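Local coordinates for protein beta-L-arabinobiosidase (Bacteroides thetaiotaomicron, PDB 5MQR) that probably hydrolyses glycosidic bonds in plant pectin as a multidomain gut-bacterial glycosidase, with likely beta-L-arabinobiosidase and perhaps sialidase-type activity, at residues L240-Q244 against I255-K259; K260-F265 against W294-V298; D272-A276 against I286-G291. One frame throughout, in Å; residues are numbered along the deposited sequence.

The three contacts cluster around a four-stranded antiparallel sheet, 266-269, 275-278, 283-287 and 299-300, whose topology is that of a propeller blade. Contact 1 closes first along the chain, joining helix 239-242 to the loop that leads towards the blade. Contact 2 follows, tying the end of that loop to the link between the third and fourth strands, and contact 3, the hairpin, is nested inside it. The centres of contacts 1 and 2 lie about 10 Å apart, and each is about 14 Å from the centre of contact 3. Trp294 of contact 2 packs on Met243 of contact 1 and Ile275 of contact 3, so helix, loop and blade share one hydrophobic seam.

Contact 1 (L240-Q244 against I255-K259); sequences LYMMQ and IIPLK
Apolar packing without a cross-segment hydrogen bond joins Met242 of helix 239-242, and Met243 next to it, to the loop Ile255-Lys259 that runs on towards strand 266-269. Both methionines are modelled as selenomethionine. Met242 brings its CB 3.7 Å from CD of Pro257, while SE lies 4.0 Å from Ile255 CD1; its far end turns away towards Ile235 of helix 226-236. Met243 is bent twice beyond CG (chi2 -63°, chi3 -78°), and this folding carries SE across the proline ring, 3.8 Å from Pro257 CB, and sets CE 3.8 Å from Leu258 CB. A long unbranched chain suits this place because it can bend to follow both neighbours, and it also packs on Trp279 and Trp294. Ile256 adds its CD1, 3.4 Å from Met242 O. The loop also holds itself: Lys259 NZ donates to Ile256 O at 2.7 Å, with NZ almost in line with the C=O bond, turning a charged chain back to its own backbone. An alanine in place of Pro257 would lose CG and CD, and is likely to leave a gap beside Met242 CB and set the selenium end of Met243 freer to turn. With dispersion as the main force across it, the contact depends on matched shapes, and flexible methionines fill the space between a short helix and an irregular loop.

Contact 2 (K260-F265 against W294-V298); sequences KGYKAF and WAEPV
Three pairs of side chains reach across between Lys260-Phe265 and Trp294-Val298, each pair coming from opposite directions. The innermost is aromatic: Phe265 presents its edge to the face of the Trp294 six-membered ring in an offset edge-to-face pair, with centroids 5.5 Å apart and planes at 79°. The closest atoms are Phe265 CE2 and Trp294 CZ2 at 3.6 Å. With CG anti to the backbone N (chi1 175°), the phenyl group extends from the loop to meet the indole, and large flat groups suit a place where two irregular segments must touch although their backbones stay far apart. Trp279 meets the rings of both Phe265 and Tyr262, and Met243 packs on the indole.

Tyr262 is gripped differently. Val298 CG1 lies over one face of its ring, 4.1 Å above the plane and towards the rim, while Lys260 CB lies over the opposite face, also off-centre. The other valine branch, CG2, is 3.9 Å from Tyr262 CE2, and Val298 CB is 3.8 Å from Tyr262 OH. An inverse gamma turn centred on Gly261, with a weak bond from Tyr262 N to Lys260 O, bends the chain sharply, consistent with Lys260 CB lying over the ring.

Outermost is a long salt bridge, Lys260 NZ to Glu296 OE2 at 3.7 Å. Glu296 bends at chi2 (-76°) to swing its carboxylate towards the lysine, just ahead of Pro297 and its cis peptide bond. At that length, and with both residues solvent-exposed, the charges probably contribute only modestly. The chemistry is therefore graded from buried aromatic packing to an exposed charged pair, and the joint between the loop before the blade and its third-to-fourth-strand link rests mainly on the rings.

Contact 3 (D272-A276 against I286-G291); sequences DGRIA and ISEDGG
Arg274 lies side by side with Glu288 at the open end of the hairpin made by strands 275-278 and 283-287. Its CB sits 3.6 Å from Ser287 O, and its CG runs 4.0 Å from Glu288 CG. CD comes 3.5 Å from Glu288 OE2, and the bend at chi3 (-63°) then turns the guanidinium between two acids. NE donates to Asp272 OD2 at 3.1 Å, with NH2 adding a weak bond to the same oxygen; NH1 makes a long salt bridge to Glu288 OE2, 3.9 Å away. Asp272 OD1 also accepts from Arg274 N, forming an Asx turn.

Beyond the arginine, Ile275 and Ser287 form an antiparallel hydrogen-bonded pair: Ile275 N to Ser287 O is 2.9 Å and nearly straight, and Ser287 N to Ile275 O is 2.8 Å. Ser287, Asp289, Gly291, Thr293 and Trp294 match the Asp-box motif of BNR repeats. In its turn, Ser287 OG accepts from Gly291 N at 2.8 Å, and Gly290 and Gly291 supply the positive phi angles. Backbone bonds thus fix the register, while the arginine is held firmly by Asp272 of its own segment and probably only loosely by Glu288 across the hairpin.

Contact 1 (L240-Q244 against I255-K259)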
loop_
_atom_site.group_PDB
_atom_site.type_symbol
_atom_site.label_atom_id
_atom_site.label_comp_id
_atom_site.label_asym_id
_atom_site.label_seq_id
_atom_site.Cartn_x
_atom_site.Cartn_y
_atom_site.Cartn_z
ATOM N N LEU A 240 20.110 29.611 -3.375
ATOM C CA LEU A 240 18.783 29.149 -2.980
ATOM C C LEU A 240 18.106 30.068 -1.943
ATOM O O LEU A 240 16.881 30.176 -1.913
ATOM C CB LEU A 240 18.817 27.715 -2.453
ATOM C CG LEU A 240 19.352 26.658 -3.414
ATOM C CD1 LEU A 240 19.203 25.306 -2.756
ATOM C CD2 LEU A 240 18.627 26.694 -4.755
ATOM N N TYR A 241 18.908 30.703 -1.097
ATOM C CA TYR A 241 18.410 31.684 -0.145
ATOM C C TYR A 241 18.195 33.052 -0.803
ATOM O O TYR A 241 17.221 33.732 -0.483
ATOM C CB TYR A 241 19.318 31.749 1.108
ATOM C CG TYR A 241 19.014 30.592 2.034
ATOM C CD1 TYR A 241 19.428 29.289 1.732
ATOM C CD2 TYR A 241 18.229 30.780 3.163
ATOM C CE1 TYR A 241 19.110 28.221 2.570
ATOM C CE2 TYR A 241 17.905 29.734 4.001
ATOM C CZ TYR A 241 18.343 28.455 3.707
ATOM O OH TYR A 241 17.977 27.427 4.557
HETATM N N MSE A 242 19.049 33.443 -1.751
HETATM C CA MSE A 242 18.848 34.727 -2.467
HETATM C C MSE A 242 17.576 34.698 -3.311
HETATM O O MSE A 242 16.861 35.708 -3.389
HETATM C CB MSE A 242 20.057 35.116 -3.297
HETATM C CG MSE A 242 21.336 35.251 -2.482
HETATM SE SE MSE A 242 21.140 36.601 -1.087
HETATM C CE MSE A 242 20.648 35.434 0.419
HETATM N N MSE A 243 17.231 33.535 -3.866
HETATM C CA MSE A 243 15.966 33.353 -4.585
HETATM C C MSE A 243 14.746 33.628 -3.745
HETATM O O MSE A 243 13.674 33.917 -4.286
HETATM C CB MSE A 243 15.817 31.931 -5.110
HETATM C CG MSE A 243 16.816 31.592 -6.215
HETATM SE SE MSE A 243 16.584 32.706 -7.822
HETATM C CE MSE A 243 15.020 31.704 -8.484
ATOM N N GLN A 244 14.886 33.529 -2.424
ATOM C CA GLN A 244 13.778 33.752 -1.496
ATOM C C GLN A 244 13.797 35.129 -0.881
ATOM O O GLN A 244 13.055 35.386 0.049
ATOM C CB GLN A 244 13.793 32.687 -0.397
ATOM C CG GLN A 244 13.710 31.269 -0.935
ATOM C CD GLN A 244 13.797 30.221 0.157
ATOM O OE1 GLN A 244 12.878 30.078 0.971
ATOM N NE2 GLN A 244 14.919 29.492 0.194
ATOM N N ILE A 255 22.764 40.435 -6.321
ATOM C CA ILE A 255 22.841 39.180 -5.521
ATOM C C ILE A 255 21.697 38.184 -5.758
ATOM O O ILE A 255 21.786 37.029 -5.312
ATOM C CB ILE A 255 22.944 39.447 -3.989
ATOM C CG1 ILE A 255 21.596 39.942 -3.413
ATOM C CG2 ILE A 255 24.112 40.388 -3.680
ATOM C CD1 ILE A 255 21.678 40.506 -2.002
ATOM N N ILE A 256 20.615 38.642 -6.398
ATOM C CA ILE A 256 19.482 37.774 -6.726
ATOM C C ILE A 256 19.804 37.065 -8.053
ATOM O O ILE A 256 20.063 37.732 -9.054
ATOM C CB ILE A 256 18.134 38.540 -6.860
ATOM C CG1 ILE A 256 17.860 39.493 -5.669
ATOM C CG2 ILE A 256 16.991 37.552 -7.014
ATOM C CD1 ILE A 256 17.690 38.840 -4.299
ATOM N N PRO A 257 19.791 35.721 -8.066
ATOM C CA PRO A 257 20.155 35.007 -9.308
ATOM C C PRO A 257 19.201 35.228 -10.496
ATOM O O PRO A 257 19.657 35.445 -11.613
ATOM C CB PRO A 257 20.138 33.523 -8.887
ATOM C CG PRO A 257 20.301 33.534 -7.407
ATOM C CD PRO A 257 19.639 34.794 -6.925
ATOM N N LEU A 258 17.898 35.136 -10.233
ATOM C CA LEU A 258 16.847 35.337 -11.229
ATOM C C LEU A 258 16.050 36.535 -10.744
ATOM O O LEU A 258 15.417 36.468 -9.705
ATOM C CB LEU A 258 15.945 34.097 -11.327
ATOM C CG LEU A 258 14.821 34.116 -12.382
ATOM C CD1 LEU A 258 15.389 34.200 -13.797
ATOM C CD2 LEU A 258 13.914 32.898 -12.246
ATOM N N LYS A 259 16.082 37.621 -11.504
ATOM C CA LYS A 259 15.590 38.911 -11.031
ATOM C C LYS A 259 14.066 39.172 -11.122
ATOM O O LYS A 259 13.559 40.088 -10.478
ATOM C CB LYS A 259 16.408 40.018 -11.686
ATOM C CG LYS A 259 17.806 40.088 -11.076
ATOM C CD LYS A 259 18.837 40.725 -11.995
ATOM C CE LYS A 259 20.222 40.761 -11.352
ATOM N NZ LYS A 259 20.717 39.386 -11.081
#

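Contact 2 (K260-F265 against W294-V298)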
loop_
_atom_site.group_PDB
_atom_site.type_symbol
_atom_site.label_atom_id
_atom_site.label_comp_id
_atom_site.label_asym_id
_atom_site.label_seq_id
_atom_site.Cartn_x
_atom_site.Cartn_y
_atom_site.Cartn_z
ATOM N N LYS A 260 13.337 38.359 -11.878
ATOM C CA LYS A 260 11.869 38.463 -11.945
ATOM C C LYS A 260 11.226 38.095 -10.610
ATOM O O LYS A 260 11.665 37.176 -9.912
ATOM C CB LYS A 260 11.294 37.580 -13.068
ATOM C CG LYS A 260 11.513 38.154 -14.457
ATOM C CD LYS A 260 11.811 37.082 -15.510
ATOM C CE LYS A 260 12.231 37.713 -16.844
ATOM N NZ LYS A 260 12.870 36.732 -17.769
ATOM N N GLY A 261 10.155 38.813 -10.291
ATOM C CA GLY A 261 9.467 38.714 -9.004
ATOM C C GLY A 261 8.484 37.573 -8.921
ATOM O O GLY A 261 7.318 37.778 -8.647
ATOM N N TYR A 262 8.974 36.365 -9.161
ATOM C CA TYR A 262 8.227 35.165 -8.917
ATOM C C TYR A 262 8.212 35.034 -7.405
ATOM O O TYR A 262 9.165 35.442 -6.732
ATOM C CB TYR A 262 8.894 33.965 -9.583
ATOM C CG TYR A 262 9.029 34.076 -11.095
ATOM C CD1 TYR A 262 7.936 34.450 -11.901
ATOM C CD2 TYR A 262 10.249 33.826 -11.731
ATOM C CE1 TYR A 262 8.055 34.557 -13.283
ATOM C CE2 TYR A 262 10.372 33.933 -13.120
ATOM C CZ TYR A 262 9.272 34.287 -13.884
ATOM O OH TYR A 262 9.407 34.379 -15.239
ATOM N N LYS A 263 7.137 34.473 -6.870
ATOM C CA LYS A 263 6.845 34.639 -5.452
ATOM C C LYS A 263 6.934 33.375 -4.651
ATOM O O LYS A 263 6.501 32.336 -5.110
ATOM C CB LYS A 263 5.445 35.207 -5.291
ATOM C CG LYS A 263 5.237 36.386 -6.205
ATOM C CD LYS A 263 4.313 37.437 -5.646
ATOM C CE LYS A 263 4.513 38.714 -6.450
ATOM N NZ LYS A 263 3.457 39.684 -6.083
ATOM N N ALA A 264 7.468 33.499 -3.436
ATOM C CA ALA A 264 7.470 32.426 -2.446
ATOM C C ALA A 264 8.187 31.172 -2.951
ATOM O O ALA A 264 7.684 30.048 -2.816
ATOM C CB ALA A 264 6.041 32.113 -2.008
ATOM N N PHE A 265 9.349 31.396 -3.562
ATOM C CA PHE A 265 10.245 30.331 -4.010
ATOM C C PHE A 265 10.408 29.226 -2.968
ATOM O O PHE A 265 10.612 29.483 -1.777
ATOM C CB PHE A 265 11.610 30.942 -4.338
ATOM C CG PHE A 265 12.682 29.945 -4.701
ATOM C CD1 PHE A 265 13.436 29.319 -3.713
ATOM C CD2 PHE A 265 12.974 29.686 -6.033
ATOM C CE1 PHE A 265 14.435 28.416 -4.042
ATOM C CE2 PHE A 265 13.983 28.782 -6.389
ATOM C CZ PHE A 265 14.718 28.143 -5.387
ATOM N N TRP A 294 18.403 29.247 -14.055
ATOM C CA TRP A 294 17.108 28.563 -14.078
ATOM C C TRP A 294 16.582 28.465 -15.488
ATOM O O TRP A 294 16.777 29.376 -16.284
ATOM C CB TRP A 294 16.126 29.307 -13.180
ATOM C CG TRP A 294 16.533 29.211 -11.729
ATOM C CD1 TRP A 294 17.298 30.111 -11.022
ATOM C CD2 TRP A 294 16.231 28.153 -10.819
ATOM N NE1 TRP A 294 17.480 29.669 -9.733
ATOM C CE2 TRP A 294 16.840 28.470 -9.584
ATOM C CE3 TRP A 294 15.510 26.958 -10.927
ATOM C CZ2 TRP A 294 16.741 27.653 -8.470
ATOM C CZ3 TRP A 294 15.420 26.144 -9.811
ATOM C CH2 TRP A 294 16.028 26.510 -8.591
ATOM N N ALA A 295 15.939 27.351 -15.797
ATOM C CA ALA A 295 15.437 27.124 -17.143
ATOM C C ALA A 295 14.260 28.062 -17.426
ATOM O O ALA A 295 13.385 28.244 -16.577
ATOM C CB ALA A 295 15.034 25.665 -17.349
ATOM N N GLU A 296 14.313 28.685 -18.605
ATOM C CA GLU A 296 13.245 29.481 -19.201
ATOM C C GLU A 296 12.561 28.638 -20.313
ATOM O O GLU A 296 13.151 27.660 -20.814
ATOM C CB GLU A 296 13.814 30.777 -19.781
ATOM C CG GLU A 296 14.543 31.676 -18.766
ATOM C CD GLU A 296 13.620 32.473 -17.819
ATOM O OE1 GLU A 296 12.378 32.296 -17.891
ATOM O OE2 GLU A 296 14.119 33.298 -16.999
ATOM N N PRO A 297 11.305 28.945 -20.667
ATOM C CA PRO A 297 10.445 29.929 -19.979
ATOM C C PRO A 297 9.886 29.347 -18.659
ATOM O O PRO A 297 9.743 28.127 -18.541
ATOM C CB PRO A 297 9.318 30.141 -20.999
ATOM C CG PRO A 297 9.209 28.786 -21.707
ATOM C CD PRO A 297 10.494 28.014 -21.482
ATOM N N VAL A 298 9.631 30.203 -17.669
ATOM C CA VAL A 298 9.045 29.752 -16.414
ATOM C C VAL A 298 7.535 29.787 -16.575
ATOM O O VAL A 298 6.946 30.861 -16.684
ATOM C CB VAL A 298 9.455 30.625 -15.206
ATOM C CG1 VAL A 298 8.747 30.146 -13.943
ATOM C CG2 VAL A 298 10.967 30.608 -15.001
#

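Contact 3 (D272-A276 against I286-G291)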
loop_
_atom_site.group_PDB
_atom_site.type_symbol
_atom_site.label_atom_id
_atom_site.label_comp_id
_atom_site.label_asym_id
_atom_site.label_seq_id
_atom_site.Cartn_x
_atom_site.Cartn_y
_atom_site.Cartn_z
ATOM N N ASP A 272 18.345 12.820 -9.644
ATOM C CA ASP A 272 19.598 13.071 -10.400
ATOM C C ASP A 272 20.438 14.270 -9.898
ATOM O O ASP A 272 21.448 14.607 -10.498
ATOM C CB ASP A 272 19.330 13.180 -11.932
ATOM C CG ASP A 272 18.360 14.350 -12.338
ATOM O OD1 ASP A 272 18.208 15.383 -11.633
ATOM O OD2 ASP A 272 17.708 14.209 -13.401
ATOM N N GLY A 273 20.031 14.936 -8.822
ATOM C CA GLY A 273 20.784 16.077 -8.298
ATOM C C GLY A 273 20.428 17.430 -8.879
ATOM O O GLY A 273 20.947 18.442 -8.417
ATOM N N ARG A 274 19.563 17.493 -9.885
ATOM C CA ARG A 274 19.037 18.789 -10.327
ATOM C C ARG A 274 18.059 19.327 -9.285
ATOM O O ARG A 274 17.526 18.567 -8.462
ATOM C CB ARG A 274 18.348 18.679 -11.679
ATOM C CG ARG A 274 19.293 18.281 -12.815
ATOM C CD ARG A 274 18.561 18.231 -14.149
ATOM N NE ARG A 274 17.502 17.220 -14.181
ATOM C CZ ARG A 274 16.502 17.182 -15.071
ATOM N NH1 ARG A 274 16.396 18.105 -16.035
ATOM N NH2 ARG A 274 15.593 16.219 -14.993
ATOM N N ILE A 275 17.845 20.637 -9.310
ATOM C CA ILE A 275 16.946 21.275 -8.347
ATOM C C ILE A 275 15.678 21.781 -9.062
ATOM O O ILE A 275 15.769 22.517 -10.048
ATOM C CB ILE A 275 17.675 22.404 -7.596
ATOM C CG1 ILE A 275 18.831 21.804 -6.742
ATOM C CG2 ILE A 275 16.692 23.203 -6.743
ATOM C CD1 ILE A 275 19.799 22.813 -6.204
ATOM N N ALA A 276 14.519 21.362 -8.561
ATOM C CA ALA A 276 13.228 21.796 -9.069
ATOM C C ALA A 276 12.686 22.895 -8.160
ATOM O O ALA A 276 12.740 22.744 -6.953
ATOM C CB ALA A 276 12.244 20.639 -9.103
ATOM N N ILE A 286 13.738 24.501 -13.230
ATOM C CA ILE A 286 14.784 23.536 -12.916
ATOM C C ILE A 286 16.111 24.260 -12.992
ATOM O O ILE A 286 16.287 25.142 -13.845
ATOM C CB ILE A 286 14.855 22.408 -13.956
ATOM C CG1 ILE A 286 13.540 21.655 -14.083
ATOM C CG2 ILE A 286 15.991 21.440 -13.625
ATOM C CD1 ILE A 286 13.270 20.614 -13.028
ATOM N N SER A 287 17.024 23.882 -12.105
ATOM C CA SER A 287 18.400 24.378 -12.120
ATOM C C SER A 287 19.332 23.175 -12.118
ATOM O O SER A 287 19.120 22.219 -11.368
ATOM C CB SER A 287 18.698 25.258 -10.904
ATOM O OG SER A 287 20.053 25.695 -10.911
ATOM N N GLU A 288 20.350 23.238 -12.974
ATOM C CA GLU A 288 21.381 22.211 -13.072
ATOM C C GLU A 288 22.704 22.672 -12.468
ATOM O O GLU A 288 23.655 21.928 -12.495
ATOM C CB GLU A 288 21.584 21.832 -14.545
ATOM C CG GLU A 288 20.310 21.285 -15.182
ATOM C CD GLU A 288 20.467 20.824 -16.615
ATOM O OE1 GLU A 288 21.341 21.353 -17.332
ATOM O OE2 GLU A 288 19.677 19.948 -17.020
ATOM N N ASP A 289 22.770 23.881 -11.919
ATOM C CA ASP A 289 24.034 24.438 -11.417
ATOM C C ASP A 289 23.917 24.887 -9.948
ATOM O O ASP A 289 24.586 25.818 -9.522
ATOM C CB ASP A 289 24.529 25.559 -12.358
ATOM C CG ASP A 289 23.621 26.799 -12.369
ATOM O OD1 ASP A 289 22.538 26.810 -11.733
ATOM O OD2 ASP A 289 24.010 27.806 -13.006
ATOM N N GLY A 290 23.069 24.208 -9.184
ATOM C CA GLY A 290 22.805 24.556 -7.782
ATOM C C GLY A 290 22.079 25.870 -7.512
ATOM O O GLY A 290 22.271 26.470 -6.450
ATOM N N GLY A 291 21.253 26.324 -8.458
ATOM C CA GLY A 291 20.385 27.475 -8.266
ATOM C C GLY A 291 20.902 28.813 -8.741
ATOM O O GLY A 291 20.234 29.814 -8.532
#